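Local coordinates for thymine dioxygenase (Neurospora crassa, PDB 5C3Q), which probably acts as a metal- and 2-oxoglutarate-dependent dioxygenase that hydroxylates the methyl group of thymine in fungi, at residues E76-V81 with R90-P95; T84-N89 with R330-Y335; E121-G126 with V145-T150; F294-H299 with K325-R330. One frame throughout, in Å; residues are numbered along the deposited sequence.

Overall arrangement
Contacts 1, 3 and 4 all reach one large sheet, which includes strands of the double-stranded beta-helix. Contacts 1 and 3 use neighbouring strands, 91-93 and 121-125, and their centres are about 12 Å apart. Contact 4 lies at the end of strand 284-295 in the same sheet. It shares helix 323-332 with contact 2, whose centre is about 11 Å away. Contacts 1 and 4 are the most distant pair, about 22 Å between centres. Along the chain, contact 1 crosses contact 2. Contacts 3 and 4 follow each other inside the long loop that contact 2 closes. Contact 2 brings the loop before strand 91-93 and the last helix to the thymine; contact 4 reaches it through the strand end.

Contact 1. Residues E76-V81 with R90-P95; sequences EKKLEV and RGYSAP
Tyr-92 and Lys-78 join strand 91-93 to helix 75-79. The strand is an edge strand of the large sheet that includes strands of the double-stranded beta-helix. The tyrosine CG stands anti to its backbone N (chi1 174°), which turns the ring toward the helix. Lys-78 CB then sits over one face, 3.6 Å from the centroid of the Tyr-92 ring and 5° off its normal. This is a CH-pi contact. The rest of the lysine runs obliquely along the ring toward the hydroxyl, with a bend at chi3. Lys-78 CD is 3.8 Å from Tyr-92 CE1, and Lys-78 CE is 3.7 Å from Tyr-92 OH. The two polar ends converge on a third residue. Glu-121 OE1 forms a salt bridge with Lys-78 NZ and a hydrogen bond with Tyr-92 OH, and Phe-71 O also binds the ammonium. Leu-79 CD2 comes within 4.3 Å of Tyr-92 CE2. At the base of the side chain, Val-81 CG2 touches Tyr-92 CB at 4.3 Å. Val-81 O also comes 3.3 Å from Gly-91 CA, at a site whose backbone angles call for glycine. The same carbonyl accepts the backbone bond of the contact: Tyr-92 N donates to Val-81 O at 2.7 Å, with an angle of 158° at the hydrogen.

Contact 2. Residues T84-N89 with R330-Y335; sequences TTPEAN and RLAATY. With TDR (thymine), chain G.
The thymine pocket is lined here by Asn-89 and Leu-331, which meet where the loop before strand 91-93 packs on the C-terminal helix 323-332. The two side chains cross at about a right angle. Both leucine methyls approach from one side of the asparagine amide plane. Leu-331 CD1 lies 3.5 Å from Asn-89 ND2, and Leu-331 CD2 lies 3.6 Å from Asn-89 OD1. Leu-331 CD2 also reaches the ligand, 3.8 Å from thymine N1. Beside this pair, Pro-86 packs against the helix. Pro-86 CB is 3.8 Å from Leu-331 CB, and Pro-86 CG is 3.7 Å from Ala-332 CB. An ST motif shapes the loop: Thr-85 OG1 accepts from Ala-88 N at 3.2 Å. With chi1 at -160°, the Asn-89 amide points away from its own N and reaches the ligand. Asn-89 ND2 donates to thymine O2 at 3.0 Å, with an angle of 144° at the hydrogen. Thymine has a further hydrogen bond with Tyr-219 N. Asn-89 OD1 is bonded to Trp-83 NE1. Bonds at both ends of the amide fix which way it faces: the NH2 is presented to the thymine carbonyl, while the leucine adds an apolar wall.

Contact 3. Residues E121-G126 with V145-T150; sequences ESYEIG and VGFKST. With EDO (1,2-ethanediol), chain I.
Phe-147 meets Tyr-123 where the start of helix 147-173 packs on strand 121-125, the neighbour of 91-93 in the large sheet. The helix begins with Gly-146 as its N-cap. The backbone angles of this residue, with phi at 101°, call for glycine. Gly-146 N is hydrogen-bonded to Glu-140 OE1, and Lys-148 N to Glu-140 OE2, so one glutamate serves two amides at the helix start. Next comes Phe-147, whose chi1 of -179° swings the ring off the helix and over to the sheet. Phe-147 CE2 is 3.8 Å from Tyr-123 CE2, which lies at the edge of the phenylalanine ring and in its plane. The ring planes are inclined at 61°, an oblique pair rather than a stack. Tyr-123 OH is bonded to Pro-136 O. Further along the helix, Ser-149 turns back: its OG donates to Gly-146 O at 3.0 Å. Thr-150 adds two more bonds to the same oxygen, with OG1 2.8 Å and N 3.0 Å from Gly-146 O. Both hydroxyls approach from out of the carbonyl plane. On the strand, Glu-124 OE1 forms a salt bridge with Arg-192 NE of the 2-oxoglutarate site. Glu-124 OE2 accepts at 2.8 Å from O1 of a 1,2-ethanediol, probably from the crystallisation liquor, that also bonds Arg-192 NH2.

Contact 4. Residues F294-H299 with K325-R330; sequences FCNPNH and KYLVQR. With TDR (thymine), chain G; AKG (2-oxoglutaric acid), chain F; EDO (1,2-ethanediol), chain J.
Asn-296 and Leu-327 each set CG anti to the carbonyl carbon (chi1 -63° and -77°), and these turns bring the asparagine amide and the leucine methyls together. They join the end of strand 284-295 to the C-terminal helix 323-332. Leu-327 CD1 lies 3.4 Å from Asn-296 CG, and Leu-327 CD2 lies 3.5 Å from Asn-296 OD1. The same CD1 meets His-299 at the edge of its ring, in plane, with Leu-327 CD1 3.8 Å from His-299 CE1. One methyl thus touches Asn-296 and His-299, two residues of the loop that leaves the strand. Asn-296 ND2 is bonded to Asp-188 O, a tie that helps hold the amide in place against the leucine. At the strand end, Phe-294 lies in the active site. One face of its ring lies against thymine, with thymine C4 3.4 Å above the plane. At its edge, Phe-294 CZ is 3.5 Å from 2-oxoglutarate O1. The helix has side-chain bonds of its own. Arg-330 NH1 donates to Tyr-326 OH at 2.7 Å and also forms a salt bridge with Asp-258. Lys-325 NZ donates to Gln-329 OE1 at 2.7 Å. Across the segments the contact is van der Waals packing, a leucine methyl against an amide and a ring edge, while the neighbouring phenylalanine gives thymine a flat surface beside the cosubstrate.

Contact 1. Residues E76-V81 with R90-P95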
# COMPACT_ATOMS: atom_id res chain seq x y z
N GLU A 76 13.54 -3.41 22.38
CA GLU A 76 14.82 -4.04 22.07
C GLU A 76 14.67 -5.24 21.14
O GLU A 76 15.51 -5.45 20.26
CB GLU A 76 15.61 -4.41 23.34
CG GLU A 76 15.03 -5.53 24.20
CD GLU A 76 14.19 -5.03 25.37
OE1 GLU A 76 13.63 -3.91 25.30
OE2 GLU A 76 14.07 -5.78 26.37
N LYS A 77 13.60 -6.02 21.31
CA LYS A 77 13.35 -7.18 20.44
C LYS A 77 12.99 -6.74 19.02
O LYS A 77 13.36 -7.40 18.05
CB LYS A 77 12.25 -8.08 21.01
CG LYS A 77 12.66 -8.86 22.25
CD LYS A 77 13.77 -9.86 21.95
CE LYS A 77 14.08 -10.72 23.17
NZ LYS A 77 15.54 -11.02 23.26
N LYS A 78 12.27 -5.63 18.90
CA LYS A 78 11.88 -5.11 17.60
C LYS A 78 13.08 -4.50 16.86
O LYS A 78 13.25 -4.73 15.66
CB LYS A 78 10.73 -4.10 17.75
CG LYS A 78 9.48 -4.73 18.34
CD LYS A 78 8.26 -3.83 18.28
CE LYS A 78 8.35 -2.68 19.26
NZ LYS A 78 7.00 -2.11 19.53
N LEU A 79 13.91 -3.75 17.58
CA LEU A 79 15.12 -3.17 17.00
C LEU A 79 16.13 -4.23 16.55
O LEU A 79 16.92 -3.99 15.64
CB LEU A 79 15.80 -2.21 18.00
CG LEU A 79 15.13 -0.86 18.24
CD1 LEU A 79 15.79 -0.14 19.41
CD2 LEU A 79 15.17 0.01 16.98
N GLU A 80 16.11 -5.40 17.19
CA GLU A 80 16.97 -6.52 16.80
C GLU A 80 16.71 -6.98 15.37
O GLU A 80 17.61 -7.52 14.72
CB GLU A 80 16.82 -7.70 17.77
CG GLU A 80 17.98 -7.85 18.75
CD GLU A 80 17.71 -8.85 19.86
OE1 GLU A 80 16.82 -9.72 19.70
OE2 GLU A 80 18.40 -8.77 20.90
N VAL A 81 15.49 -6.78 14.89
CA VAL A 81 15.12 -7.14 13.52
C VAL A 81 14.84 -5.87 12.71
O VAL A 81 13.89 -5.79 11.94
CB VAL A 81 13.93 -8.13 13.48
CG1 VAL A 81 14.35 -9.46 14.09
CG2 VAL A 81 12.70 -7.59 14.21
N ARG A 90 13.54 -4.63 4.27
CA ARG A 90 12.92 -5.61 5.17
C ARG A 90 13.26 -5.28 6.61
O ARG A 90 14.38 -4.86 6.92
CB ARG A 90 13.42 -7.02 4.86
CG ARG A 90 12.90 -7.63 3.56
CD ARG A 90 13.84 -8.74 3.11
NE ARG A 90 13.30 -9.60 2.05
CZ ARG A 90 13.43 -9.39 0.74
NH1 ARG A 90 14.05 -8.31 0.26
NH2 ARG A 90 12.90 -10.26 -0.11
N GLY A 91 12.29 -5.50 7.50
CA GLY A 91 12.53 -5.37 8.93
C GLY A 91 11.77 -4.24 9.60
O GLY A 91 10.91 -3.59 8.99
N TYR A 92 12.11 -4.02 10.86
CA TYR A 92 11.37 -3.13 11.74
C TYR A 92 11.83 -1.68 11.61
O TYR A 92 13.03 -1.41 11.53
CB TYR A 92 11.50 -3.57 13.19
CG TYR A 92 10.88 -2.61 14.17
CD1 TYR A 92 9.49 -2.55 14.33
CD2 TYR A 92 11.66 -1.76 14.94
CE1 TYR A 92 8.92 -1.67 15.22
CE2 TYR A 92 11.09 -0.87 15.84
CZ TYR A 92 9.72 -0.83 15.97
OH TYR A 92 9.13 0.05 16.86
N SER A 93 10.88 -0.76 11.61
CA SER A 93 11.19 0.66 11.57
C SER A 93 10.20 1.50 12.37
O SER A 93 9.02 1.17 12.47
CB SER A 93 11.23 1.14 10.12
OG SER A 93 11.73 2.46 10.06
N ALA A 94 10.72 2.57 12.97
CA ALA A 94 9.90 3.58 13.62
C ALA A 94 10.58 4.93 13.40
O ALA A 94 11.74 5.09 13.76
CB ALA A 94 9.78 3.28 15.11
N PRO A 95 9.85 5.90 12.81
CA PRO A 95 10.49 7.18 12.49
C PRO A 95 10.91 7.94 13.74
O PRO A 95 10.13 8.07 14.68
CB PRO A 95 9.40 7.94 11.73
CG PRO A 95 8.12 7.33 12.19
CD PRO A 95 8.41 5.90 12.51

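Contact 2. Residues T84-N89 with R330-Y335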
# COMPACT_ATOMS: atom_id res chain seq x y z
N THR A 84 17.32 -2.34 7.54
CA THR A 84 18.73 -2.07 7.32
C THR A 84 18.95 -1.14 6.13
O THR A 84 19.27 0.03 6.31
CB THR A 84 19.53 -3.37 7.10
OG1 THR A 84 18.91 -4.14 6.07
CG2 THR A 84 19.57 -4.18 8.40
N THR A 85 18.77 -1.67 4.92
CA THR A 85 19.08 -0.94 3.71
C THR A 85 17.87 -0.84 2.80
O THR A 85 16.96 -1.66 2.90
CB THR A 85 20.20 -1.64 2.92
OG1 THR A 85 19.73 -2.90 2.42
CG2 THR A 85 21.43 -1.85 3.79
N PRO A 86 17.85 0.16 1.90
CA PRO A 86 16.78 0.25 0.91
C PRO A 86 16.74 -0.94 -0.06
O PRO A 86 15.66 -1.31 -0.52
CB PRO A 86 17.08 1.56 0.16
CG PRO A 86 18.46 1.97 0.56
CD PRO A 86 18.71 1.36 1.90
N GLU A 87 17.88 -1.54 -0.37
CA GLU A 87 17.88 -2.64 -1.34
C GLU A 87 17.35 -3.95 -0.74
O GLU A 87 16.87 -4.81 -1.48
CB GLU A 87 19.23 -2.83 -2.03
CG GLU A 87 20.46 -2.47 -1.24
CD GLU A 87 20.79 -0.98 -1.26
OE1 GLU A 87 21.15 -0.45 -2.32
OE2 GLU A 87 20.71 -0.35 -0.19
N ALA A 88 17.41 -4.08 0.58
CA ALA A 88 16.76 -5.19 1.30
C ALA A 88 15.28 -4.86 1.53
O ALA A 88 14.40 -5.68 1.26
CB ALA A 88 17.45 -5.43 2.63
N ASN A 89 15.04 -3.66 2.06
CA ASN A 89 13.69 -3.16 2.34
C ASN A 89 12.88 -4.10 3.25
O ASN A 89 11.70 -4.34 3.02
CB ASN A 89 12.93 -2.88 1.03
CG ASN A 89 11.75 -1.94 1.22
OD1 ASN A 89 11.71 -1.17 2.18
ND2 ASN A 89 10.79 -2.00 0.31
N ARG A 330 13.69 5.09 -5.29
CA ARG A 330 12.63 5.67 -4.46
C ARG A 330 12.85 5.37 -2.98
O ARG A 330 12.68 6.25 -2.13
CB ARG A 330 11.25 5.15 -4.89
CG ARG A 330 10.83 5.50 -6.32
CD ARG A 330 10.64 7.00 -6.54
NE ARG A 330 9.61 7.58 -5.68
CZ ARG A 330 8.31 7.58 -5.94
NH1 ARG A 330 7.83 7.03 -7.05
NH2 ARG A 330 7.47 8.14 -5.08
N LEU A 331 13.22 4.13 -2.67
CA LEU A 331 13.45 3.71 -1.29
C LEU A 331 14.69 4.36 -0.68
O LEU A 331 14.71 4.65 0.51
CB LEU A 331 13.59 2.19 -1.21
CG LEU A 331 12.30 1.41 -1.49
CD1 LEU A 331 12.60 -0.01 -1.93
CD2 LEU A 331 11.40 1.43 -0.26
N ALA A 332 15.70 4.60 -1.50
CA ALA A 332 16.98 5.15 -1.03
C ALA A 332 17.00 6.67 -0.89
O ALA A 332 17.82 7.21 -0.16
CB ALA A 332 18.11 4.69 -1.94
N ALA A 333 16.09 7.36 -1.59
CA ALA A 333 16.14 8.83 -1.72
C ALA A 333 16.22 9.59 -0.39
O ALA A 333 17.09 10.44 -0.22
CB ALA A 333 14.95 9.32 -2.52
N THR A 334 15.31 9.29 0.53
CA THR A 334 15.30 9.95 1.84
C THR A 334 16.45 9.44 2.71
O THR A 334 17.08 10.23 3.41
CB THR A 334 13.95 9.76 2.57
OG1 THR A 334 12.87 10.12 1.70
CG2 THR A 334 13.88 10.63 3.83
N TYR A 335 16.68 8.13 2.66
CA TYR A 335 17.85 7.41 3.22
C TYR A 335 17.45 6.44 4.33
O TYR A 335 18.04 5.37 4.47
CB TYR A 335 18.99 8.32 3.71
CG TYR A 335 19.68 9.13 2.63
CD1 TYR A 335 20.10 8.53 1.44
CD2 TYR A 335 19.91 10.49 2.79
CE1 TYR A 335 20.71 9.26 0.45
CE2 TYR A 335 20.53 11.23 1.80
CZ TYR A 335 20.93 10.61 0.63
OH TYR A 335 21.55 11.34 -0.35
N1 TDR G . 7.75 1.10 0.67
C2 TDR G . 7.61 0.27 -0.51
O2 TDR G . 8.30 -0.72 -0.63
N3 TDR G . 6.66 0.63 -1.53
C4 TDR G . 5.84 1.79 -1.38
O4 TDR G . 5.04 2.06 -2.27
C5 TDR G . 5.97 2.64 -0.19
CM5 TDR G . 5.15 3.87 0.02
C6 TDR G . 6.95 2.27 0.84

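Contact 3. Residues E121-G126 with V145-T150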
# COMPACT_ATOMS: atom_id res chain seq x y z
N GLU A 121 4.69 2.72 13.63
CA GLU A 121 5.79 1.78 13.50
C GLU A 121 5.42 0.75 12.45
O GLU A 121 4.24 0.53 12.18
CB GLU A 121 6.16 1.13 14.84
CG GLU A 121 5.00 0.49 15.58
CD GLU A 121 5.38 -0.09 16.94
OE1 GLU A 121 6.58 -0.34 17.19
OE2 GLU A 121 4.47 -0.31 17.75
N SER A 122 6.43 0.14 11.84
CA SER A 122 6.19 -0.81 10.76
C SER A 122 7.18 -1.97 10.79
O SER A 122 8.28 -1.87 11.34
CB SER A 122 6.25 -0.10 9.41
OG SER A 122 7.55 0.41 9.15
N TYR A 123 6.76 -3.08 10.20
CA TYR A 123 7.60 -4.24 10.02
C TYR A 123 7.36 -4.79 8.62
O TYR A 123 6.22 -5.14 8.27
CB TYR A 123 7.30 -5.29 11.08
CG TYR A 123 8.15 -6.53 10.95
CD1 TYR A 123 9.48 -6.53 11.35
CD2 TYR A 123 7.62 -7.70 10.42
CE1 TYR A 123 10.27 -7.66 11.23
CE2 TYR A 123 8.40 -8.84 10.29
CZ TYR A 123 9.71 -8.82 10.70
OH TYR A 123 10.48 -9.95 10.57
N GLU A 124 8.42 -4.87 7.83
CA GLU A 124 8.31 -5.25 6.42
C GLU A 124 8.93 -6.61 6.11
O GLU A 124 10.05 -6.93 6.53
CB GLU A 124 8.92 -4.15 5.56
CG GLU A 124 8.02 -2.92 5.52
CD GLU A 124 8.70 -1.68 5.03
OE1 GLU A 124 8.09 -0.95 4.21
OE2 GLU A 124 9.84 -1.41 5.47
N ILE A 125 8.17 -7.40 5.35
CA ILE A 125 8.51 -8.77 4.99
C ILE A 125 8.52 -8.86 3.47
O ILE A 125 7.56 -8.45 2.82
CB ILE A 125 7.45 -9.75 5.55
CG1 ILE A 125 7.48 -9.76 7.08
CG2 ILE A 125 7.67 -11.15 5.01
CD1 ILE A 125 6.15 -10.13 7.71
N GLY A 126 9.61 -9.39 2.91
CA GLY A 126 9.71 -9.65 1.47
C GLY A 126 9.53 -11.12 1.20
O GLY A 126 9.28 -11.89 2.13
N VAL A 145 4.83 -17.56 18.45
CA VAL A 145 4.84 -18.88 17.84
C VAL A 145 3.76 -18.89 16.76
O VAL A 145 2.59 -18.65 17.04
CB VAL A 145 4.57 -20.01 18.87
CG1 VAL A 145 4.45 -21.36 18.17
CG2 VAL A 145 5.68 -20.05 19.91
N GLY A 146 4.18 -19.14 15.52
CA GLY A 146 3.28 -19.11 14.37
C GLY A 146 3.37 -17.83 13.56
O GLY A 146 2.74 -17.72 12.51
N PHE A 147 4.16 -16.86 14.04
CA PHE A 147 4.29 -15.56 13.37
C PHE A 147 4.76 -15.71 11.93
O PHE A 147 4.14 -15.16 11.01
CB PHE A 147 5.24 -14.63 14.13
CG PHE A 147 5.39 -13.27 13.50
CD1 PHE A 147 4.46 -12.27 13.73
CD2 PHE A 147 6.47 -12.99 12.65
CE1 PHE A 147 4.59 -11.02 13.14
CE2 PHE A 147 6.60 -11.74 12.06
CZ PHE A 147 5.66 -10.76 12.30
N LYS A 148 5.86 -16.43 11.73
CA LYS A 148 6.44 -16.58 10.39
C LYS A 148 5.48 -17.30 9.44
O LYS A 148 5.26 -16.84 8.32
CB LYS A 148 7.77 -17.34 10.43
CG LYS A 148 8.40 -17.54 9.06
CD LYS A 148 9.44 -18.65 9.05
CE LYS A 148 10.82 -18.12 9.41
NZ LYS A 148 11.79 -19.24 9.56
N SER A 149 4.94 -18.43 9.88
CA SER A 149 4.07 -19.25 9.04
C SER A 149 2.80 -18.50 8.63
O SER A 149 2.32 -18.64 7.51
CB SER A 149 3.70 -20.55 9.75
OG SER A 149 3.11 -20.29 11.02
N THR A 150 2.26 -17.71 9.56
CA THR A 150 1.10 -16.87 9.29
C THR A 150 1.41 -15.83 8.21
O THR A 150 0.66 -15.69 7.24
CB THR A 150 0.63 -16.16 10.57
OG1 THR A 150 0.17 -17.13 11.52
CG2 THR A 150 -0.50 -15.17 10.29
C1 EDO I . 11.00 1.42 6.09
O1 EDO I . 9.62 1.36 5.72
C2 EDO I . 11.32 2.77 6.71
O2 EDO I . 11.69 3.72 5.70

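Contact 4. Residues F294-H299 with K325-R330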
# COMPACT_ATOMS: atom_id res chain seq x y z
N PHE A 294 2.59 -4.06 -0.65
CA PHE A 294 3.09 -3.37 -1.83
C PHE A 294 3.40 -4.39 -2.91
O PHE A 294 4.29 -5.24 -2.74
CB PHE A 294 4.35 -2.58 -1.51
CG PHE A 294 4.16 -1.52 -0.46
CD1 PHE A 294 3.25 -0.50 -0.65
CD2 PHE A 294 4.89 -1.55 0.72
CE1 PHE A 294 3.07 0.49 0.31
CE2 PHE A 294 4.72 -0.57 1.68
CZ PHE A 294 3.80 0.45 1.48
N CYS A 295 2.67 -4.32 -4.02
CA CYS A 295 2.93 -5.18 -5.16
C CYS A 295 3.83 -4.46 -6.16
O CYS A 295 3.66 -3.26 -6.42
CB CYS A 295 1.64 -5.60 -5.84
SG CYS A 295 0.43 -6.35 -4.74
N ASN A 296 4.79 -5.21 -6.70
CA ASN A 296 5.74 -4.68 -7.67
C ASN A 296 5.86 -5.60 -8.88
O ASN A 296 5.65 -6.81 -8.76
CB ASN A 296 7.12 -4.55 -7.03
CG ASN A 296 7.15 -3.56 -5.88
OD1 ASN A 296 6.78 -2.40 -6.04
ND2 ASN A 296 7.59 -4.01 -4.71
N PRO A 297 6.21 -5.04 -10.05
CA PRO A 297 6.66 -5.92 -11.12
C PRO A 297 7.91 -6.67 -10.66
O PRO A 297 8.56 -6.24 -9.70
CB PRO A 297 7.00 -4.96 -12.26
CG PRO A 297 6.39 -3.65 -11.90
CD PRO A 297 6.32 -3.62 -10.41
N ASN A 298 8.22 -7.78 -11.33
CA ASN A 298 9.47 -8.49 -11.07
C ASN A 298 10.61 -7.48 -11.15
O ASN A 298 10.61 -6.63 -12.04
CB ASN A 298 9.68 -9.60 -12.09
CG ASN A 298 8.53 -10.59 -12.15
OD1 ASN A 298 7.77 -10.73 -11.19
ND2 ASN A 298 8.39 -11.28 -13.27
N HIS A 299 11.56 -7.55 -10.22
CA HIS A 299 12.67 -6.59 -10.20
C HIS A 299 13.43 -6.57 -11.52
O HIS A 299 13.96 -5.53 -11.92
CB HIS A 299 13.63 -6.85 -9.03
CG HIS A 299 13.05 -6.59 -7.68
ND1 HIS A 299 12.21 -5.52 -7.42
CD2 HIS A 299 13.20 -7.24 -6.50
CE1 HIS A 299 11.87 -5.54 -6.14
NE2 HIS A 299 12.45 -6.57 -5.56
N LYS A 325 15.55 -1.25 -10.26
CA LYS A 325 16.35 -0.03 -10.15
C LYS A 325 15.52 1.19 -9.74
O LYS A 325 15.93 1.97 -8.88
CB LYS A 325 17.04 0.23 -11.49
CG LYS A 325 17.97 1.43 -11.51
CD LYS A 325 18.72 1.50 -12.83
CE LYS A 325 19.77 2.60 -12.81
NZ LYS A 325 19.16 3.96 -12.80
N TYR A 326 14.35 1.34 -10.36
CA TYR A 326 13.44 2.44 -10.01
C TYR A 326 13.06 2.39 -8.53
O TYR A 326 13.14 3.40 -7.83
CB TYR A 326 12.18 2.40 -10.87
CG TYR A 326 11.19 3.48 -10.53
CD1 TYR A 326 11.34 4.76 -11.05
CD2 TYR A 326 10.11 3.24 -9.68
CE1 TYR A 326 10.44 5.77 -10.74
CE2 TYR A 326 9.21 4.24 -9.36
CZ TYR A 326 9.38 5.50 -9.89
OH TYR A 326 8.50 6.51 -9.59
N LEU A 327 12.67 1.22 -8.05
CA LEU A 327 12.22 1.07 -6.67
C LEU A 327 13.30 1.43 -5.66
O LEU A 327 13.02 2.15 -4.69
CB LEU A 327 11.73 -0.35 -6.39
CG LEU A 327 10.34 -0.72 -6.91
CD1 LEU A 327 10.12 -2.20 -6.70
CD2 LEU A 327 9.25 0.09 -6.23
N VAL A 328 14.52 0.93 -5.86
CA VAL A 328 15.61 1.22 -4.93
C VAL A 328 15.92 2.71 -4.89
O VAL A 328 16.20 3.25 -3.83
CB VAL A 328 16.90 0.40 -5.18
CG1 VAL A 328 16.66 -1.07 -4.85
CG2 VAL A 328 17.43 0.56 -6.59
N GLN A 329 15.83 3.38 -6.04
CA GLN A 329 15.99 4.83 -6.10
C GLN A 329 14.95 5.54 -5.23
O GLN A 329 15.28 6.48 -4.51
CB GLN A 329 15.95 5.33 -7.54
CG GLN A 329 17.22 4.98 -8.31
CD GLN A 329 17.19 5.29 -9.81
OE1 GLN A 329 18.19 5.08 -10.49
NE2 GLN A 329 16.06 5.77 -10.33
N ARG A 330 13.69 5.09 -5.29
CA ARG A 330 12.63 5.67 -4.46
C ARG A 330 12.85 5.37 -2.98
O ARG A 330 12.68 6.25 -2.13
CB ARG A 330 11.25 5.15 -4.89
CG ARG A 330 10.83 5.50 -6.32
CD ARG A 330 10.64 7.00 -6.54
NE ARG A 330 9.61 7.58 -5.68
CZ ARG A 330 8.31 7.58 -5.94
NH1 ARG A 330 7.83 7.03 -7.05
NH2 ARG A 330 7.47 8.14 -5.08
N1 TDR G . 7.75 1.10 0.67
C2 TDR G . 7.61 0.27 -0.51
O2 TDR G . 8.30 -0.72 -0.63
N3 TDR G . 6.66 0.63 -1.53
C4 TDR G . 5.84 1.79 -1.38
O4 TDR G . 5.04 2.06 -2.27
C5 TDR G . 5.97 2.64 -0.19
CM5 TDR G . 5.15 3.87 0.02
C6 TDR G . 6.95 2.27 0.84
C1 AKG F . 1.50 3.12 3.28
O1 AKG F . 2.05 3.38 2.18
O2 AKG F . 2.08 2.44 4.16
C2 AKG F . 0.15 3.62 3.56
O5 AKG F . -0.38 4.42 2.78
C3 AKG F . -0.59 3.16 4.80
C4 AKG F . -2.03 3.67 4.81
C5 AKG F . -2.80 3.15 5.99
O3 AKG F . -4.04 3.08 5.89
O4 AKG F . -2.20 2.81 7.03
C1 EDO J . 13.10 7.95 -9.35
O1 EDO J . 13.52 6.62 -9.67
C2 EDO J . 14.33 8.86 -9.23
O2 EDO J . 14.18 9.80 -8.16